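Local coordinates for Cas13d (uncultured Ruminococcus sp, PDB 6IV9), which binds CRISPR RNA and acts as an RNA-guided ribonuclease whose two HEPN domains direct both the maturation of that guide RNA and the cleavage of target RNA, at residues N246-L249 / K250-R253; L259-P262 / K263-T267; L410-C413 / N414-N418; S556-I559 / T560-F564. The protein carries 2 engineered substitutions. One frame throughout, in Å; residues are numbered along the deposited sequence. Where two conformers were deposited one is given.

Taken from the N terminus, the four contacts follow one another in series, none nesting in or crossing another, and each joins side chains a few residues apart, along a helix in contacts 1, 3 and 4 and round a loop in contact 2. Contact 1 lies at the C-terminal end of helix 232-251. Contact 2 lies in the loop between that helix and helix 267-291, and the two are tied directly: K252 NZ of contact 1 and E261 OE1 of contact 2 form a salt bridge of 2.7 Å. Contact 3 holds the last turns of helix 400-418, and contact 4 the first turns of helix 556-570, close to the bound RNA. The centres of contacts 3 and 4 are about 24 Å apart.

Contact 1: residues N246-L249 / K250-R253; sequences NDLL and KTKR
N246 and K250 stand one helical turn apart, and the N-H of K250 meets N246 O at 3.0 Å. The ladder then frays: T251 N bonds to L248 O at 3.3 Å and only weakly to D247 O, while K252, with a phi of 79°, leaves the helix and offers its N weakly to L249 O. L248 O is also gripped by T251 OG1, which donates over 2.9 Å; the amide comes from above the carbonyl plane, the hydroxyl from nearer to it. The hydroxyl gets there through a chi1 of 73°, which tucks OG1 between the backbone N and the carbonyl carbon of T251. The same OG1 accepts from R253 N at 3.1 Å, an ST turn that relays the end of helix 232-251 into the following chain. On the outer side, K250 bends at chi3 and passes across D247, leaving NZ in a long salt bridge with OD1 at 3.9 Å. A water donates to D247 OD1 at 2.8 Å and accepts weakly from K250 NZ. K252 folds back, its NZ touching L249 O through a weak bond, though its stronger partner is E261. L249 packs on Y273 and K274 of helix 267-291, and L248 on L198 and F209.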
# COMPACT_ATOMS: atom_id res chain seq x y z
N ASN A 246 -8.42 20.80 18.16
CA ASN A 246 -7.60 21.25 19.31
C ASN A 246 -7.26 20.04 20.19
O ASN A 246 -6.18 19.99 20.68
CB ASN A 246 -8.27 22.38 20.08
CG ASN A 246 -8.24 23.67 19.31
OD1 ASN A 246 -7.21 24.04 18.77
ND2 ASN A 246 -9.36 24.35 19.23
N ASP A 247 -8.19 19.10 20.34
CA ASP A 247 -7.92 17.89 21.15
C ASP A 247 -6.74 17.14 20.54
O ASP A 247 -5.87 16.74 21.27
CB ASP A 247 -9.15 16.99 21.18
CG ASP A 247 -10.27 17.47 22.08
OD1 ASP A 247 -10.00 18.26 22.97
OD2 ASP A 247 -11.41 17.04 21.87
N LEU A 248 -6.74 16.98 19.22
CA LEU A 248 -5.63 16.28 18.53
C LEU A 248 -4.32 17.04 18.71
O LEU A 248 -3.32 16.42 18.93
CB LEU A 248 -5.99 16.16 17.05
CG LEU A 248 -4.99 15.36 16.21
CD1 LEU A 248 -4.79 13.98 16.78
CD2 LEU A 248 -5.46 15.27 14.78
N LEU A 249 -4.35 18.36 18.63
CA LEU A 249 -3.11 19.15 18.81
C LEU A 249 -2.56 18.96 20.23
O LEU A 249 -1.36 18.91 20.38
CB LEU A 249 -3.39 20.63 18.52
CG LEU A 249 -3.75 20.96 17.08
CD1 LEU A 249 -4.29 22.36 16.95
CD2 LEU A 249 -2.58 20.75 16.15
N LYS A 250 -3.45 18.89 21.22
CA LYS A 250 -3.07 18.75 22.65
C LYS A 250 -2.39 17.40 22.92
O LYS A 250 -1.59 17.33 23.83
CB LYS A 250 -4.27 19.10 23.54
CG LYS A 250 -4.71 20.55 23.42
CD LYS A 250 -5.76 21.02 24.40
CE LYS A 250 -7.13 20.44 24.15
NZ LYS A 250 -8.23 21.32 24.61
N THR A 251 -2.71 16.37 22.15
CA THR A 251 -2.11 15.04 22.41
C THR A 251 -0.60 15.04 22.17
O THR A 251 0.04 14.22 22.77
CB THR A 251 -2.77 13.91 21.61
OG1 THR A 251 -2.38 14.02 20.25
CG2 THR A 251 -4.27 13.88 21.75
N LYS A 252 -0.16 15.79 21.16
CA LYS A 252 1.24 15.87 20.69
C LYS A 252 1.58 14.65 19.82
O LYS A 252 2.71 14.56 19.35
CB LYS A 252 2.23 16.05 21.84
CG LYS A 252 1.96 17.22 22.77
CD LYS A 252 1.78 18.51 22.04
CE LYS A 252 1.56 19.70 22.95
NZ LYS A 252 0.89 20.81 22.23
N ARG A 253 0.59 13.80 19.56
CA ARG A 253 0.70 12.53 18.80
C ARG A 253 0.96 12.77 17.30
O ARG A 253 1.45 11.87 16.63
CB ARG A 253 -0.51 11.65 19.06
CG ARG A 253 -0.51 11.03 20.44
CD ARG A 253 -0.83 9.55 20.38
NE ARG A 253 -0.77 8.89 21.67
CZ ARG A 253 -1.61 9.12 22.64
NH1 ARG A 253 -2.65 9.90 22.44
NH2 ARG A 253 -1.42 8.57 23.81
O HOH W 1 -10.87 20.92 22.62
O HOH W 2 0.42 20.69 18.95

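Contact 2: residues L259-P262 / K263-T267; sequences LEEP and KTKDT
E261 divides its carboxylate between two lysines: OE2 forms a long salt bridge with K265 NZ at 3.8 Å, while OE1 has its stronger partner in K252, just past the end of helix 232-251. A chi1 of 71° sets CG of E261 between the backbone N and the carbonyl carbon, and from there the chain runs out extended. K265 turns back at chi2 to cross it at a slant. The nearby carboxylate would probably offset part of the charge of both lysines, that of K265 only at long range. The E260 and K263 pair is looser. K263 CE lies 3.8 Å from E260 OE1, but NZ stays 4.3 Å from that oxygen, beyond a salt bridge, and E260 takes its main bond through OE2 from the backbone N of S578. Between the two pairs lies the ring of P262, its CB 4.2 Å from T264 OG1. No hydrogen bond links 259-262 to 263-267, and E261 O is buried without a polar partner. D266 ends the loop as an N-cap, its OD2 accepting from A269 N. The contact forms the later part of the loop from helix 232-251 and leads into helix 267-291, whose Y273 packs against E261 and P262.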
# COMPACT_ATOMS: atom_id res chain seq x y z
N LEU A 259 4.74 15.42 11.82
CA LEU A 259 4.06 16.73 11.97
C LEU A 259 4.33 17.30 13.37
O LEU A 259 3.44 17.33 14.18
CB LEU A 259 2.57 16.59 11.72
CG LEU A 259 2.23 16.22 10.29
CD1 LEU A 259 0.74 16.03 10.15
CD2 LEU A 259 2.73 17.29 9.35
N GLU A 260 5.54 17.75 13.57
CA GLU A 260 6.02 18.34 14.84
C GLU A 260 5.51 19.78 14.98
O GLU A 260 5.71 20.54 14.08
CB GLU A 260 7.53 18.42 14.67
CG GLU A 260 8.26 19.04 15.82
CD GLU A 260 9.42 18.17 16.21
OE1 GLU A 260 10.56 18.55 15.95
OE2 GLU A 260 9.16 17.07 16.72
N GLU A 261 4.96 20.13 16.13
CA GLU A 261 4.57 21.54 16.39
C GLU A 261 5.86 22.36 16.50
O GLU A 261 6.88 21.79 16.83
CB GLU A 261 3.73 21.68 17.66
CG GLU A 261 4.51 21.45 18.93
CD GLU A 261 3.80 21.53 20.27
OE1 GLU A 261 2.58 21.63 20.28
OE2 GLU A 261 4.48 21.48 21.29
N PRO A 262 5.86 23.68 16.25
CA PRO A 262 7.08 24.48 16.34
C PRO A 262 7.66 24.52 17.76
O PRO A 262 6.95 24.33 18.69
CB PRO A 262 6.60 25.90 15.99
CG PRO A 262 5.37 25.67 15.18
CD PRO A 262 4.73 24.46 15.80
N LYS A 263 8.98 24.67 17.85
CA LYS A 263 9.67 24.76 19.16
C LYS A 263 9.26 26.06 19.87
O LYS A 263 9.07 26.02 21.07
CB LYS A 263 11.18 24.63 18.95
CG LYS A 263 11.78 23.36 19.53
CD LYS A 263 12.33 22.40 18.49
CE LYS A 263 11.70 21.02 18.55
NZ LYS A 263 10.53 21.01 19.46
N THR A 264 9.16 27.16 19.14
CA THR A 264 8.75 28.47 19.71
C THR A 264 7.25 28.48 20.02
O THR A 264 6.53 27.71 19.41
CB THR A 264 9.11 29.60 18.75
OG1 THR A 264 8.49 29.30 17.51
CG2 THR A 264 10.60 29.71 18.54
N LYS A 265 6.84 29.32 20.95
CA LYS A 265 5.40 29.46 21.32
C LYS A 265 4.82 30.71 20.65
O LYS A 265 3.72 31.11 20.97
CB LYS A 265 5.22 29.43 22.83
CG LYS A 265 5.78 28.17 23.47
CD LYS A 265 5.03 26.95 23.08
CE LYS A 265 5.66 25.69 23.62
NZ LYS A 265 4.70 24.58 23.54
N ASP A 266 5.58 31.26 19.71
CA ASP A 266 5.19 32.46 18.95
C ASP A 266 3.85 32.18 18.28
O ASP A 266 3.72 31.14 17.66
CB ASP A 266 6.31 32.72 17.95
CG ASP A 266 5.97 33.72 16.88
OD1 ASP A 266 5.67 34.87 17.24
OD2 ASP A 266 6.05 33.36 15.70
N THR A 267 2.92 33.11 18.38
CA THR A 267 1.55 32.95 17.83
C THR A 267 1.62 32.77 16.31
O THR A 267 0.94 31.89 15.81
CB THR A 267 0.70 34.16 18.24
OG1 THR A 267 0.56 34.10 19.65
CG2 THR A 267 -0.69 34.15 17.65

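Contact 3: residues L410-C413 / N414-N418; sequences LLFC and NYYRN
N414 opens the second half of the contact by giving its backbone N to L410 O at 3.1 Å. Its side-chain ND2 lies 3.5 Å above the centre of the Y415 ring, with the amide nitrogen over one face. Y415 N reaches L411 O at 3.3 Å, and the ring's CD2 comes equally near that oxygen. Two residues of helix 436-464 take the polar ends of this pair, K453 donating to N414 OD1 and E446 bonding to the Y415 hydroxyl. Y416 N makes a shorter bond, 2.8 Å to F412 O. Here sits an aromatic pair: F412 and Y416, one turn apart, form an offset stack with centroids 4.8 Å apart and planes at 27°. Chi1 values of 162° and -171° let the two side chains lie side by side, pointing the same way, with F412 CE1 over one face of Y416, 3.5 Å from its CG. A serine in place of Y416 would probably open a gap beside F412 CE1 and CZ and take away a packing partner of L359 and D362 of helix 353-366. R417 and N418 then share one acceptor, C413 O. R417 N lies 3.0 Å from it in the usual four-residue bond, and N418 N donates from five residues on, in the carbonyl plane, so that helix 400-418 finishes in a wider pi-type turn. The R417 guanidinium leads off to a salt bridge with D355.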
# COMPACT_ATOMS: atom_id res chain seq x y z
N LEU A 410 27.02 0.41 -9.63
CA LEU A 410 27.85 -0.12 -10.73
C LEU A 410 26.97 -0.94 -11.68
O LEU A 410 27.10 -0.78 -12.86
CB LEU A 410 28.92 -1.02 -10.13
CG LEU A 410 30.03 -0.34 -9.36
CD1 LEU A 410 31.04 -1.37 -8.91
CD2 LEU A 410 30.69 0.73 -10.19
N LEU A 411 26.12 -1.78 -11.13
CA LEU A 411 25.21 -2.61 -11.96
C LEU A 411 24.25 -1.71 -12.73
O LEU A 411 24.00 -1.97 -13.87
CB LEU A 411 24.43 -3.54 -11.04
CG LEU A 411 25.27 -4.55 -10.26
CD1 LEU A 411 24.38 -5.55 -9.56
CD2 LEU A 411 26.24 -5.26 -11.18
N PHE A 412 23.73 -0.68 -12.08
CA PHE A 412 22.77 0.23 -12.73
C PHE A 412 23.42 0.90 -13.94
O PHE A 412 22.87 0.88 -15.01
CB PHE A 412 22.39 1.32 -11.73
CG PHE A 412 21.76 2.55 -12.31
CD1 PHE A 412 20.68 2.48 -13.17
CD2 PHE A 412 22.22 3.80 -11.96
CE1 PHE A 412 20.11 3.62 -13.68
CE2 PHE A 412 21.64 4.94 -12.47
CZ PHE A 412 20.59 4.85 -13.33
N CYS A 413 24.62 1.43 -13.76
CA CYS A 413 25.34 2.11 -14.86
C CYS A 413 25.64 1.11 -15.99
O CYS A 413 25.56 1.48 -17.14
CB CYS A 413 26.60 2.77 -14.33
SG CYS A 413 26.23 4.22 -13.32
N ASN A 414 25.92 -0.12 -15.63
CA ASN A 414 26.25 -1.15 -16.64
C ASN A 414 25.08 -1.34 -17.59
O ASN A 414 25.32 -1.41 -18.78
CB ASN A 414 26.47 -2.49 -15.96
CG ASN A 414 26.82 -3.58 -16.94
OD1 ASN A 414 27.88 -3.55 -17.53
ND2 ASN A 414 25.92 -4.51 -17.13
N TYR A 415 23.86 -1.41 -17.07
CA TYR A 415 22.68 -1.66 -17.92
C TYR A 415 22.03 -0.38 -18.46
O TYR A 415 21.33 -0.46 -19.44
CB TYR A 415 21.67 -2.46 -17.12
CG TYR A 415 22.09 -3.88 -16.84
CD1 TYR A 415 22.13 -4.80 -17.86
CD2 TYR A 415 22.45 -4.28 -15.58
CE1 TYR A 415 22.51 -6.11 -17.62
CE2 TYR A 415 22.81 -5.58 -15.32
CZ TYR A 415 22.85 -6.49 -16.35
OH TYR A 415 23.20 -7.77 -16.12
N TYR A 416 22.19 0.72 -17.74
CA TYR A 416 21.55 2.00 -18.13
C TYR A 416 22.36 2.77 -19.16
O TYR A 416 21.78 3.51 -19.92
CB TYR A 416 21.38 2.86 -16.89
CG TYR A 416 20.55 4.10 -17.07
CD1 TYR A 416 19.20 4.02 -17.37
CD2 TYR A 416 21.11 5.34 -16.90
CE1 TYR A 416 18.43 5.16 -17.51
CE2 TYR A 416 20.36 6.49 -17.05
CZ TYR A 416 19.01 6.40 -17.34
OH TYR A 416 18.28 7.53 -17.48
N ARG A 417 23.68 2.63 -19.12
CA ARG A 417 24.53 3.42 -20.05
C ARG A 417 25.46 2.53 -20.88
O ARG A 417 25.40 2.61 -22.08
CB ARG A 417 25.36 4.40 -19.22
CG ARG A 417 24.60 5.63 -18.75
CD ARG A 417 23.94 6.54 -19.77
NE ARG A 417 23.87 7.92 -19.32
CZ ARG A 417 24.93 8.68 -19.05
NH1 ARG A 417 24.78 9.89 -18.56
NH2 ARG A 417 26.14 8.22 -19.26
N ASN A 418 26.31 1.76 -20.22
CA ASN A 418 27.35 0.94 -20.89
C ASN A 418 26.83 -0.21 -21.75
O ASN A 418 27.42 -0.44 -22.79
CB ASN A 418 28.28 0.32 -19.86
CG ASN A 418 29.52 -0.22 -20.51
OD1 ASN A 418 30.25 0.52 -21.15
ND2 ASN A 418 29.76 -1.51 -20.37

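Contact 4: residues S556-I559 / T560-F564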
# COMPACT_ATOMS: atom_id res chain seq x y z
N SER A 556 -1.90 11.53 -17.66
CA SER A 556 -1.58 10.23 -17.02
C SER A 556 -0.10 9.91 -17.18
O SER A 556 0.49 9.38 -16.26
CB SER A 556 -2.43 9.13 -17.53
OG SER A 556 -3.69 9.20 -16.93
N GLN A 557 0.45 10.16 -18.37
CA GLN A 557 2.03 10.04 -18.46
C GLN A 557 2.93 10.77 -17.46
O GLN A 557 3.80 10.23 -16.85
CB GLN A 557 2.48 10.30 -19.90
CG GLN A 557 3.96 10.06 -20.12
CD GLN A 557 4.37 8.62 -19.89
OE1 GLN A 557 4.75 8.22 -18.79
NE2 GLN A 557 4.29 7.82 -20.94
N ARG A 558 2.62 12.04 -17.28
CA ARG A 558 3.32 12.92 -16.33
C ARG A 558 3.03 12.43 -14.91
O ARG A 558 3.94 12.33 -14.13
CB ARG A 558 2.79 14.33 -16.52
CG ARG A 558 3.44 15.34 -15.59
CD ARG A 558 3.11 16.76 -15.95
NE ARG A 558 3.87 17.60 -15.07
CZ ARG A 558 3.78 18.90 -15.03
NH1 ARG A 558 3.13 19.53 -15.99
NH2 ARG A 558 4.32 19.58 -14.05
N ILE A 559 1.77 12.10 -14.62
CA ILE A 559 1.43 11.64 -13.24
C ILE A 559 2.18 10.34 -12.92
O ILE A 559 2.72 10.24 -11.85
CB ILE A 559 -0.09 11.49 -13.08
CG1 ILE A 559 -0.81 12.83 -13.24
CG2 ILE A 559 -0.42 10.83 -11.76
CD1 ILE A 559 -2.28 12.71 -13.48
N THR A 560 2.26 9.43 -13.87
CA THR A 560 2.97 8.16 -13.61
C THR A 560 4.43 8.46 -13.25
O THR A 560 4.92 7.90 -12.29
CB THR A 560 2.98 7.28 -14.86
OG1 THR A 560 1.65 7.00 -15.25
CG2 THR A 560 3.70 5.97 -14.66
N ASN A 561 5.07 9.35 -14.00
CA ASN A 561 6.49 9.70 -13.74
C ASN A 561 6.65 10.41 -12.39
O ASN A 561 7.56 10.09 -11.67
CB ASN A 561 7.04 10.56 -14.87
CG ASN A 561 7.05 9.86 -16.20
OD1 ASN A 561 7.05 8.65 -16.26
ND2 ASN A 561 7.05 10.61 -17.28
N GLU A 562 5.79 11.37 -12.10
CA GLU A 562 5.86 12.14 -10.83
C GLU A 562 5.60 11.25 -9.61
O GLU A 562 6.27 11.38 -8.62
CB GLU A 562 4.86 13.28 -10.88
CG GLU A 562 5.14 14.21 -12.02
CD GLU A 562 4.36 15.50 -12.02
OE1 GLU A 562 3.38 15.59 -11.30
OE2 GLU A 562 4.77 16.39 -12.74
N LEU A 563 4.63 10.36 -9.73
CA LEU A 563 4.27 9.44 -8.62
C LEU A 563 5.47 8.54 -8.32
O LEU A 563 5.67 8.20 -7.20
CB LEU A 563 3.03 8.67 -9.04
CG LEU A 563 1.72 9.06 -8.36
CD1 LEU A 563 1.70 10.45 -7.80
CD2 LEU A 563 0.52 8.77 -9.20
N PHE A 564 6.22 8.16 -9.34
CA PHE A 564 7.40 7.30 -9.12
C PHE A 564 8.40 8.06 -8.23
O PHE A 564 8.97 7.49 -7.33
CB PHE A 564 7.99 6.90 -10.47
CG PHE A 564 9.00 5.79 -10.44
CD1 PHE A 564 8.61 4.47 -10.45
CD2 PHE A 564 10.35 6.07 -10.44
CE1 PHE A 564 9.55 3.46 -10.45
CE2 PHE A 564 11.29 5.06 -10.44
CZ PHE A 564 10.89 3.76 -10.45
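The guanidinium of R558 takes E562 OE2 at its edge, near its own plane, while the carboxylate stands almost upright to it at 83°. NE donates to OE2 over 2.8 Å, and because it arrives from above the carboxylate plane, 42° out of it, this salt bridge is short but not coplanar. R558 runs extended from CG to NE, and its CG also lies 3.3 Å from E562 OE2. With an alanine here, E562 OE2 would probably lose its charged mate, and D494 O the bond it accepts from R558 NH2. At the start of the helix, S556 O receives two donors of T560, OG1 at 2.8 Å and N at 3.0 Å, from opposite faces of its plane. The hydroxyl reaches back because chi1 of -59° sets OG1 beside its own backbone N. On the buried side I559 CG2 presses on L563 CD2 at 3.4 Å, tighter than ordinary van der Waals contact. F564 packs on a sugar of the bound RNA, placing these opening turns of helix 556-570 next to the guide. OE1 of E562 accepts from S499 OG and L496 N, so the acid is held by both oxygens, and these donors, with the arginine, are likely to stabilise its negative charge in a buried setting.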